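Local coordinates for sulfur carrier protein ThiS adenylyltransferase (Escherichia coli, PDB 1ZUD) that adenylates the C-terminal glycine carboxylate of the sulfur carrier protein ThiS with ATP, a step of thiamine diphosphate biosynthesis, at residues M129-N143 with W165-E179. Sequence-based numbering, arbitrary orientation.
Sequences MATRQEINAACVALN and WEQGCYRCLWPDNQE. With ZN (zinc ion), chain H.
N136 of helix 129-141 and C169, a ligand of the Cys4 zinc site, meet through ND2 and SG, while Q133, one helical turn earlier, holds the chain that follows helix 170-173. In the Rossmann-type fold of this HesA/MoeB/ThiF family member the helix packs on strand 146-152 of the mixed sheet, and C172, C240 and C243 complete the zinc shell. Q133 can be traced outward. CB points toward the short helix 170-173, and CG, anti to the carbonyl carbon (chi1 -63°), passes 3.9 Å from D176 O. A bend at chi2 brings CD to the edge of the Y170 ring, in its plane, with amide and ring planes 75° apart. OE1 then rests 3.6 Å from R171 CB, while NE2 donates to two backbone carbonyls, W174 O and D176 O, each at 2.8 Å. Both bonds are moderately bent; W174 O lies in the amide plane and D176 O is tilted from it. Since each hydrogen of NE2 has its own acceptor, the amide is held against flipping; a leucine here would probably leave both carbonyls without this donor and the chain after helix 170-173 less firmly held. Y170 fits as a knob among M129, R132, Q133 and N136. R132 runs on past Y170 to a salt bridge with D124 and to A64 O of the neighbouring ThiS chain, whose R43 and G31 bind D176. Farther along, V140 CG2 sits 3.9 Å from the centroid of the W165 six-membered ring, nearly on its normal, a CH-pi contact. N136 works in both directions: OD1 accepts from Y170 N, which stands above its carbonyl plane, and ND2 donates in its amide plane to the zinc-bound thiolate C169 SG, at 3.3 Å and 164°.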
loop_
_atom_site.group_PDB
_atom_site.type_symbol
_atom_site.label_atom_id
_atom_site.label_comp_id
_atom_site.label_asym_id
_atom_site.label_seq_id
_atom_site.Cartn_x
_atom_site.Cartn_y
_atom_site.Cartn_z
ATOM N N MET C 129 -15.622 13.527 -8.970
ATOM C CA MET C 129 -16.744 13.420 -8.052
ATOM C C MET C 129 -18.041 12.971 -8.690
ATOM O O MET C 129 -18.704 12.101 -8.169
ATOM C CB MET C 129 -17.036 14.773 -7.387
ATOM C CG MET C 129 -15.866 15.423 -6.718
ATOM S SD MET C 129 -16.058 15.131 -4.989
ATOM C CE MET C 129 -15.270 13.623 -4.969
ATOM N N ALA C 130 -18.401 13.577 -9.815
ATOM C CA ALA C 130 -19.681 13.246 -10.448
ATOM C C ALA C 130 -19.822 11.762 -10.764
ATOM O O ALA C 130 -20.864 11.163 -10.482
ATOM C CB ALA C 130 -19.898 14.096 -11.719
ATOM N N THR C 131 -18.808 11.175 -11.408
ATOM C CA THR C 131 -18.845 9.755 -11.694
ATOM C C THR C 131 -18.867 8.926 -10.391
ATOM O O THR C 131 -19.590 7.939 -10.283
ATOM C CB THR C 131 -17.592 9.356 -12.509
ATOM O OG1 THR C 131 -17.533 10.188 -13.671
ATOM C CG2 THR C 131 -17.664 7.936 -12.949
ATOM N N ARG C 132 -18.051 9.315 -9.410
ATOM C CA ARG C 132 -18.029 8.589 -8.169
ATOM C C ARG C 132 -19.412 8.647 -7.519
ATOM O O ARG C 132 -19.878 7.640 -6.987
ATOM C CB ARG C 132 -16.962 9.160 -7.211
ATOM C CG ARG C 132 -15.471 8.879 -7.643
ATOM C CD ARG C 132 -14.489 9.643 -6.750
ATOM N NE ARG C 132 -13.085 9.416 -7.105
ATOM C CZ ARG C 132 -12.406 8.307 -6.793
ATOM N NH1 ARG C 132 -12.982 7.303 -6.122
ATOM N NH2 ARG C 132 -11.132 8.205 -7.114
ATOM N N GLN C 133 -20.074 9.797 -7.549
ATOM C CA GLN C 133 -21.419 9.815 -6.939
ATOM C C GLN C 133 -22.386 8.894 -7.699
ATOM O O GLN C 133 -23.207 8.188 -7.075
ATOM C CB GLN C 133 -21.988 11.247 -6.911
ATOM C CG GLN C 133 -21.178 12.179 -6.053
ATOM C CD GLN C 133 -21.437 11.968 -4.565
ATOM O OE1 GLN C 133 -22.147 11.038 -4.174
ATOM N NE2 GLN C 133 -20.841 12.827 -3.729
ATOM N N GLU C 134 -22.258 8.843 -9.041
ATOM C CA GLU C 134 -23.157 8.008 -9.834
ATOM C C GLU C 134 -22.952 6.521 -9.510
ATOM O O GLU C 134 -23.898 5.759 -9.436
ATOM C CB GLU C 134 -22.989 8.255 -11.378
ATOM C CG GLU C 134 -24.352 8.108 -12.122
ATOM C CD GLU C 134 -24.290 7.830 -13.649
ATOM O OE1 GLU C 134 -23.363 8.307 -14.335
ATOM O OE2 GLU C 134 -25.206 7.148 -14.170
ATOM N N ILE C 135 -21.694 6.098 -9.347
ATOM C CA ILE C 135 -21.387 4.721 -9.030
ATOM C C ILE C 135 -21.928 4.324 -7.642
ATOM O O ILE C 135 -22.476 3.231 -7.469
ATOM C CB ILE C 135 -19.829 4.488 -9.067
ATOM C CG1 ILE C 135 -19.327 4.599 -10.525
ATOM C CG2 ILE C 135 -19.469 3.105 -8.523
ATOM C CD1 ILE C 135 -17.725 4.828 -10.597
ATOM N N ASN C 136 -21.736 5.215 -6.670
ATOM C CA ASN C 136 -22.200 4.989 -5.331
ATOM C C ASN C 136 -23.735 4.836 -5.334
ATOM O O ASN C 136 -24.280 3.941 -4.666
ATOM C CB ASN C 136 -21.815 6.161 -4.437
ATOM C CG ASN C 136 -22.464 6.076 -3.040
ATOM O OD1 ASN C 136 -22.080 5.255 -2.227
ATOM N ND2 ASN C 136 -23.467 6.930 -2.783
ATOM N N ALA C 137 -24.417 5.697 -6.072
ATOM C CA ALA C 137 -25.901 5.650 -6.134
ATOM C C ALA C 137 -26.348 4.311 -6.728
ATOM O O ALA C 137 -27.298 3.696 -6.259
ATOM C CB ALA C 137 -26.439 6.811 -6.992
ATOM N N ALA C 138 -25.653 3.844 -7.766
ATOM C CA ALA C 138 -26.004 2.564 -8.378
ATOM C C ALA C 138 -25.721 1.399 -7.438
ATOM O O ALA C 138 -26.530 0.476 -7.349
ATOM C CB ALA C 138 -25.213 2.338 -9.715
ATOM N N CYS C 139 -24.569 1.423 -6.750
ATOM C CA CYS C 139 -24.248 0.334 -5.844
ATOM C C CYS C 139 -25.271 0.237 -4.703
ATOM O O CYS C 139 -25.685 -0.867 -4.336
ATOM C CB CYS C 139 -22.822 0.538 -5.254
ATOM S SG CYS C 139 -21.568 0.176 -6.602
ATOM N N VAL C 140 -25.642 1.377 -4.124
ATOM C CA VAL C 140 -26.614 1.290 -3.017
ATOM C C VAL C 140 -27.983 0.762 -3.525
ATOM O O VAL C 140 -28.577 -0.133 -2.913
ATOM C CB VAL C 140 -26.803 2.658 -2.346
ATOM C CG1 VAL C 140 -27.965 2.609 -1.316
ATOM C CG2 VAL C 140 -25.478 3.082 -1.648
ATOM N N ALA C 141 -28.433 1.265 -4.681
ATOM C CA ALA C 141 -29.738 0.852 -5.230
ATOM C C ALA C 141 -29.744 -0.615 -5.615
ATOM O O ALA C 141 -30.789 -1.274 -5.580
ATOM C CB ALA C 141 -30.133 1.735 -6.484
ATOM N N LEU C 142 -28.579 -1.141 -5.991
ATOM C CA LEU C 142 -28.516 -2.533 -6.412
ATOM C C LEU C 142 -27.886 -3.375 -5.336
ATOM O O LEU C 142 -27.520 -4.528 -5.577
ATOM C CB LEU C 142 -27.730 -2.647 -7.733
ATOM C CG LEU C 142 -28.398 -2.672 -9.138
ATOM C CD1 LEU C 142 -29.921 -2.494 -9.094
ATOM C CD2 LEU C 142 -27.760 -1.635 -10.036
ATOM N N ASN C 143 -27.730 -2.808 -4.137
ATOM C CA ASN C 143 -27.200 -3.612 -3.030
ATOM C C ASN C 143 -25.870 -4.342 -3.335
ATOM O O ASN C 143 -25.706 -5.516 -2.991
ATOM C CB ASN C 143 -28.251 -4.647 -2.701
ATOM C CG ASN C 143 -28.584 -4.660 -1.261
ATOM O OD1 ASN C 143 -28.652 -3.599 -0.630
ATOM N ND2 ASN C 143 -28.782 -5.853 -0.710
ATOM N N TRP C 165 -25.348 -1.140 4.555
ATOM C CA TRP C 165 -24.944 0.271 4.656
ATOM C C TRP C 165 -25.083 0.886 6.055
ATOM O O TRP C 165 -25.442 2.067 6.204
ATOM C CB TRP C 165 -25.758 1.123 3.646
ATOM C CG TRP C 165 -25.936 0.495 2.329
ATOM C CD1 TRP C 165 -27.054 -0.125 1.854
ATOM C CD2 TRP C 165 -24.914 0.307 1.326
ATOM N NE1 TRP C 165 -26.785 -0.698 0.618
ATOM C CE2 TRP C 165 -25.486 -0.448 0.276
ATOM C CE3 TRP C 165 -23.575 0.698 1.226
ATOM C CZ2 TRP C 165 -24.761 -0.823 -0.881
ATOM C CZ3 TRP C 165 -22.842 0.324 0.069
ATOM C CH2 TRP C 165 -23.444 -0.422 -0.957
ATOM N N GLU C 166 -24.743 0.103 7.057
ATOM C CA GLU C 166 -24.805 0.519 8.448
ATOM C C GLU C 166 -24.047 1.840 8.718
ATOM O O GLU C 166 -24.450 2.672 9.566
ATOM C CB GLU C 166 -24.221 -0.608 9.314
ATOM C CG GLU C 166 -25.028 -1.908 9.278
ATOM C CD GLU C 166 -24.355 -3.068 10.022
ATOM O OE1 GLU C 166 -23.771 -2.837 11.107
ATOM O OE2 GLU C 166 -24.422 -4.217 9.530
ATOM N N GLN C 167 -22.940 2.048 8.002
ATOM C CA GLN C 167 -22.157 3.265 8.198
ATOM C C GLN C 167 -22.354 4.288 7.117
ATOM O O GLN C 167 -21.502 5.187 6.955
ATOM C CB GLN C 167 -20.630 2.964 8.310
ATOM C CG GLN C 167 -20.194 2.598 9.730
ATOM C CD GLN C 167 -20.668 1.206 10.153
ATOM O OE1 GLN C 167 -20.441 0.213 9.455
ATOM N NE2 GLN C 167 -21.328 1.134 11.300
ATOM N N GLY C 168 -23.436 4.134 6.345
ATOM C CA GLY C 168 -23.722 5.070 5.288
ATOM C C GLY C 168 -23.065 4.718 3.950
ATOM O O GLY C 168 -22.594 3.614 3.722
ATOM N N CYS C 169 -22.982 5.695 3.079
ATOM C CA CYS C 169 -22.457 5.429 1.745
ATOM C C CYS C 169 -21.499 6.575 1.383
ATOM O O CYS C 169 -21.138 7.434 2.258
ATOM C CB CYS C 169 -23.671 5.334 0.753
ATOM S SG CYS C 169 -24.422 6.925 0.419
ATOM N N TYR C 170 -21.088 6.636 0.123
ATOM C CA TYR C 170 -20.085 7.672 -0.254
ATOM C C TYR C 170 -20.694 9.073 -0.121
ATOM O O TYR C 170 -20.027 10.049 0.277
ATOM C CB TYR C 170 -19.630 7.465 -1.706
ATOM C CG TYR C 170 -18.523 8.404 -2.190
ATOM C CD1 TYR C 170 -17.173 8.084 -2.016
ATOM C CD2 TYR C 170 -18.841 9.555 -2.901
ATOM C CE1 TYR C 170 -16.152 8.899 -2.566
ATOM C CE2 TYR C 170 -17.863 10.351 -3.437
ATOM C CZ TYR C 170 -16.522 10.019 -3.274
ATOM O OH TYR C 170 -15.599 10.841 -3.858
ATOM N N ARG C 171 -21.981 9.150 -0.448
ATOM C CA ARG C 171 -22.724 10.407 -0.370
ATOM C C ARG C 171 -22.977 10.845 1.085
ATOM O O ARG C 171 -23.191 12.028 1.319
ATOM C CB ARG C 171 -24.051 10.283 -1.155
ATOM C CG ARG C 171 -25.061 11.430 -0.960
ATOM C CD ARG C 171 -24.707 12.678 -1.711
ATOM N NE ARG C 171 -25.671 13.757 -1.453
ATOM C CZ ARG C 171 -25.850 14.358 -0.272
ATOM N NH1 ARG C 171 -25.150 14.012 0.823
ATOM N NH2 ARG C 171 -26.721 15.347 -0.182
ATOM N N CYS C 172 -22.918 9.950 2.062
ATOM C CA CYS C 172 -23.083 10.406 3.472
ATOM C C CYS C 172 -21.863 11.215 3.903
ATOM O O CYS C 172 -21.945 12.144 4.712
ATOM C CB CYS C 172 -23.216 9.244 4.475
ATOM S SG CYS C 172 -24.733 8.239 4.327
ATOM N N LEU C 173 -20.706 10.844 3.364
ATOM C CA LEU C 173 -19.451 11.510 3.701
ATOM C C LEU C 173 -19.189 12.763 2.869
ATOM O O LEU C 173 -18.700 13.766 3.378
ATOM C CB LEU C 173 -18.292 10.501 3.484
ATOM C CG LEU C 173 -16.860 11.005 3.655
ATOM C CD1 LEU C 173 -16.701 11.531 5.094
ATOM C CD2 LEU C 173 -15.848 9.823 3.396
ATOM N N TRP C 174 -19.429 12.647 1.558
ATOM C CA TRP C 174 -19.212 13.709 0.595
ATOM C C TRP C 174 -20.528 14.120 -0.067
ATOM O O TRP C 174 -21.054 13.429 -0.980
ATOM C CB TRP C 174 -18.241 13.235 -0.526
ATOM C CG TRP C 174 -16.892 12.771 0.009
ATOM C CD1 TRP C 174 -16.346 11.525 -0.139
ATOM C CD2 TRP C 174 -15.950 13.535 0.787
ATOM N NE1 TRP C 174 -15.127 11.469 0.499
ATOM C CE2 TRP C 174 -14.855 12.682 1.072
ATOM C CE3 TRP C 174 -15.919 14.862 1.262
ATOM C CZ2 TRP C 174 -13.743 13.100 1.815
ATOM C CZ3 TRP C 174 -14.808 15.289 1.999
ATOM C CH2 TRP C 174 -13.736 14.408 2.268
ATOM N N PRO C 175 -21.082 15.251 0.374
ATOM C CA PRO C 175 -22.340 15.675 -0.253
ATOM C C PRO C 175 -22.018 16.333 -1.601
ATOM O O PRO C 175 -22.864 16.423 -2.469
ATOM C CB PRO C 175 -22.924 16.697 0.748
ATOM C CG PRO C 175 -22.275 16.343 2.096
ATOM C CD PRO C 175 -20.853 15.909 1.680
ATOM N N ASP C 176 -20.768 16.751 -1.789
ATOM C CA ASP C 176 -20.354 17.467 -3.017
ATOM C C ASP C 176 -20.413 16.678 -4.313
ATOM O O ASP C 176 -20.064 15.486 -4.350
ATOM C CB ASP C 176 -18.912 17.986 -2.872
ATOM C CG ASP C 176 -18.580 18.411 -1.452
ATOM O OD1 ASP C 176 -18.636 19.621 -1.148
ATOM O OD2 ASP C 176 -18.275 17.514 -0.636
ATOM N N ASN C 177 -20.786 17.364 -5.393
ATOM C CA ASN C 177 -20.843 16.726 -6.706
ATOM C C ASN C 177 -19.658 17.175 -7.587
ATOM O O ASN C 177 -19.546 16.741 -8.740
ATOM C CB ASN C 177 -22.159 17.076 -7.401
ATOM C CG ASN C 177 -22.617 16.001 -8.354
ATOM O OD1 ASN C 177 -23.618 15.319 -8.105
ATOM N ND2 ASN C 177 -21.879 15.828 -9.456
ATOM N N GLN C 178 -18.788 18.031 -7.040
ATOM C CA GLN C 178 -17.609 18.565 -7.756
ATOM C C GLN C 178 -16.581 18.963 -6.699
ATOM O O GLN C 178 -16.955 19.234 -5.562
ATOM C CB GLN C 178 -18.017 19.815 -8.562
ATOM C CG GLN C 178 -19.034 20.692 -7.752
ATOM C CD GLN C 178 -19.314 22.083 -8.314
ATOM O OE1 GLN C 178 -19.492 23.035 -7.551
ATOM N NE2 GLN C 178 -19.367 22.207 -9.637
ATOM N N GLU C 179 -15.291 18.968 -7.036
ATOM C CA GLU C 179 -14.301 19.407 -6.038
ATOM C C GLU C 179 -14.470 20.921 -5.860
ATOM O O GLU C 179 -15.069 21.591 -6.708
ATOM C CB GLU C 179 -12.877 19.070 -6.463
ATOM C CG GLU C 179 -12.413 17.695 -5.964
ATOM C CD GLU C 179 -11.249 17.125 -6.784
ATOM O OE1 GLU C 179 -10.345 16.464 -6.210
ATOM O OE2 GLU C 179 -11.256 17.331 -8.018
HETATM ZN ZN ZN H . -25.672 7.706 2.297
HETATM O O HOH W 1 -17.185 16.095 -11.071
#